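Local coordinates for dermonecrotic toxin (Pasteurella multocida, PDB 2EBF), which acts as a potent mitogenic and bone-resorbing toxin of pig atrophic rhinitis, here represented by its C-terminal region with a thiol protease-like catalytic triad, at residues T158-K166 and L561-L571. Sequence-based numbering, arbitrary orientation.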
# COMPACT_ATOMS: atom_id res chain seq x y z
N THR A 158 -1.47 6.55 -7.93
CA THR A 158 -2.53 6.42 -6.94
C THR A 158 -3.55 7.57 -7.05
O THR A 158 -4.77 7.35 -7.01
CB THR A 158 -1.92 6.34 -5.50
OG1 THR A 158 -0.94 5.28 -5.46
CG2 THR A 158 -2.99 6.10 -4.44
N ALA A 159 -3.03 8.79 -7.19
CA ALA A 159 -3.86 9.98 -7.30
C ALA A 159 -4.79 9.89 -8.52
O ALA A 159 -5.97 10.18 -8.42
CB ALA A 159 -3.01 11.23 -7.40
N MET A 160 -4.24 9.45 -9.66
CA MET A 160 -5.02 9.37 -10.89
C MET A 160 -6.09 8.30 -10.78
O MET A 160 -7.23 8.51 -11.21
CB MET A 160 -4.12 9.12 -12.11
CG MET A 160 -3.28 10.34 -12.51
SD MET A 160 -2.37 10.14 -14.04
CE MET A 160 -1.30 8.75 -13.65
N ASN A 161 -5.74 7.16 -10.19
CA ASN A 161 -6.73 6.11 -9.93
C ASN A 161 -7.82 6.57 -8.97
O ASN A 161 -9.00 6.25 -9.15
CB ASN A 161 -6.04 4.85 -9.42
CG ASN A 161 -5.38 4.07 -10.53
OD1 ASN A 161 -5.74 4.23 -11.69
ND2 ASN A 161 -4.42 3.23 -10.19
N GLU A 162 -7.44 7.33 -7.95
CA GLU A 162 -8.40 7.89 -7.00
C GLU A 162 -9.36 8.89 -7.67
O GLU A 162 -10.59 8.86 -7.44
CB GLU A 162 -7.67 8.57 -5.84
CG GLU A 162 -8.55 8.91 -4.62
CD GLU A 162 -7.77 9.29 -3.38
OE1 GLU A 162 -6.70 8.68 -3.14
OE2 GLU A 162 -8.23 10.18 -2.61
N MET A 163 -8.81 9.77 -8.51
CA MET A 163 -9.60 10.79 -9.20
C MET A 163 -10.58 10.16 -10.18
O MET A 163 -11.66 10.70 -10.42
CB MET A 163 -8.67 11.74 -9.95
CG MET A 163 -7.94 12.73 -9.04
SD MET A 163 -6.93 13.87 -10.01
CE MET A 163 -5.60 12.83 -10.53
N ALA A 164 -10.19 9.01 -10.73
CA ALA A 164 -10.99 8.26 -11.69
C ALA A 164 -12.01 7.32 -11.03
O ALA A 164 -12.87 6.76 -11.72
CB ALA A 164 -10.07 7.46 -12.62
N GLY A 165 -11.90 7.15 -9.71
CA GLY A 165 -12.80 6.29 -8.94
C GLY A 165 -12.41 4.82 -9.01
O GLY A 165 -13.25 3.95 -8.80
N LYS A 166 -11.15 4.55 -9.29
CA LYS A 166 -10.67 3.16 -9.41
C LYS A 166 -9.91 2.67 -8.17
O LYS A 166 -9.48 1.52 -8.11
CB LYS A 166 -9.77 3.02 -10.63
CG LYS A 166 -10.48 3.25 -11.96
CD LYS A 166 -9.50 3.21 -13.10
CE LYS A 166 -9.22 1.79 -13.57
NZ LYS A 166 -8.05 1.77 -14.47
N LEU A 561 -9.95 14.26 -4.01
CA LEU A 561 -9.68 13.61 -5.29
C LEU A 561 -10.82 12.70 -5.78
O LEU A 561 -11.11 12.67 -6.97
CB LEU A 561 -8.39 12.80 -5.22
CG LEU A 561 -7.07 13.51 -4.86
CD1 LEU A 561 -5.97 12.47 -4.87
CD2 LEU A 561 -6.78 14.65 -5.84
N THR A 562 -11.44 11.95 -4.87
CA THR A 562 -12.55 11.05 -5.22
C THR A 562 -13.68 11.80 -5.95
O THR A 562 -14.04 12.92 -5.56
CB THR A 562 -13.12 10.33 -3.97
OG1 THR A 562 -13.46 11.29 -2.97
CG2 THR A 562 -12.12 9.35 -3.41
N PRO A 563 -14.25 11.17 -7.01
CA PRO A 563 -15.35 11.76 -7.78
C PRO A 563 -16.61 11.95 -6.94
O PRO A 563 -16.72 11.36 -5.86
CB PRO A 563 -15.59 10.73 -8.89
CG PRO A 563 -14.40 9.88 -8.93
CD PRO A 563 -13.86 9.86 -7.54
N PRO A 564 -17.57 12.76 -7.43
CA PRO A 564 -18.70 13.19 -6.60
C PRO A 564 -19.81 12.14 -6.33
O PRO A 564 -20.22 11.97 -5.19
CB PRO A 564 -19.28 14.36 -7.40
CG PRO A 564 -19.00 14.00 -8.82
CD PRO A 564 -17.65 13.32 -8.80
N GLN A 565 -20.30 11.46 -7.36
CA GLN A 565 -21.63 10.82 -7.23
C GLN A 565 -21.73 9.54 -7.99
O GLN A 565 -21.66 9.52 -9.22
CB GLN A 565 -22.75 11.74 -7.73
CG GLN A 565 -22.55 13.25 -7.59
CD GLN A 565 -23.28 13.84 -6.40
OE1 GLN A 565 -24.13 13.20 -5.78
NE2 GLN A 565 -22.95 15.10 -6.09
N GLY A 566 -21.93 8.45 -7.28
CA GLY A 566 -22.10 7.22 -8.02
C GLY A 566 -20.80 6.89 -8.71
O GLY A 566 -19.84 6.50 -8.05
N LYS A 567 -20.72 7.06 -10.03
CA LYS A 567 -19.64 6.36 -10.72
C LYS A 567 -19.27 6.83 -12.13
O LYS A 567 -20.12 6.96 -12.99
CB LYS A 567 -19.99 4.87 -10.76
CG LYS A 567 -18.87 3.98 -11.27
CD LYS A 567 -19.30 2.54 -11.41
CE LYS A 567 -18.16 1.67 -11.96
NZ LYS A 567 -16.89 1.86 -11.16
N ILE A 568 -17.97 7.03 -12.34
CA ILE A 568 -17.40 7.12 -13.68
C ILE A 568 -17.26 5.70 -14.21
O ILE A 568 -16.53 4.90 -13.64
CB ILE A 568 -16.00 7.81 -13.67
CG1 ILE A 568 -16.13 9.25 -13.17
CG2 ILE A 568 -15.35 7.76 -15.07
CD1 ILE A 568 -14.80 9.88 -12.74
N LEU A 569 -17.95 5.41 -15.31
CA LEU A 569 -17.97 4.06 -15.86
C LEU A 569 -16.60 3.71 -16.40
O LEU A 569 -16.14 2.59 -16.23
CB LEU A 569 -19.01 3.94 -16.96
CG LEU A 569 -20.46 3.68 -16.57
CD1 LEU A 569 -21.19 3.16 -17.81
CD2 LEU A 569 -20.55 2.65 -15.43
N GLY A 570 -15.97 4.68 -17.05
CA GLY A 570 -14.60 4.54 -17.56
C GLY A 570 -14.18 5.83 -18.24
O GLY A 570 -15.02 6.56 -18.77
N LEU A 571 -12.88 6.10 -18.25
CA LEU A 571 -12.33 7.26 -18.95
C LEU A 571 -11.93 6.82 -20.34
O LEU A 571 -10.75 6.74 -20.68
CB LEU A 571 -11.15 7.87 -18.18
CG LEU A 571 -11.50 8.51 -16.83
CD1 LEU A 571 -10.26 9.04 -16.08
CD2 LEU A 571 -12.50 9.60 -17.04
O HOH W 1 -9.98 12.12 -2.00
O HOH W 2 -12.09 13.08 -9.39
O HOH W 3 -14.87 4.65 -11.49
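L561 lies against the last turns of helix 151-164, its side chain crossing that of E162 at about a right angle and reaching on to A159. Its CD1 meets the A159 methyl at 4.1 Å, while its CB packs on M163 CG at 3.8 Å. E162 crosses over L561 and T562: with CG anti to the backbone N (chi1 -167°), CG lies on T562 CG2 (3.8 Å), and the extended chain beyond it carries OE2 over L561 CB (3.7 Å). Farther along, the A164 methyl touches L571 CD1 at 3.8 Å.

The P563 ring sits over the helix C-terminus, CD near E162 O and CG only 3.2 Å from M163 O. There the chain turns through a Schellman motif, with G165 at positive phi. M163 CA also directs its hydrogen almost straight at L561 O (3.3 Å, 172° at the hydrogen).

No direct hydrogen bond joins the segments; water carries the polar links. One water donates to E162 OE2 and accepts from L561 N; another donates to both M163 O and L561 O, 2.6 Å from each. A third lies near A164 O and I568 O. The other carboxylate oxygen, E162 OE1, is held by T171 OG1 and S170 N.

K567 and L569 pair with strand 717-720, so the contact joins the end of helix 151-164 to edge strand 567-568 and its flanking loops. Apolar packing and carbon–oxygen contacts, mostly with helix-end carbonyls, form the direct side-chain contacts, and a shared water satisfies M163 O, consistent with a partly hydrated junction between the helix and the C3 part of the chain.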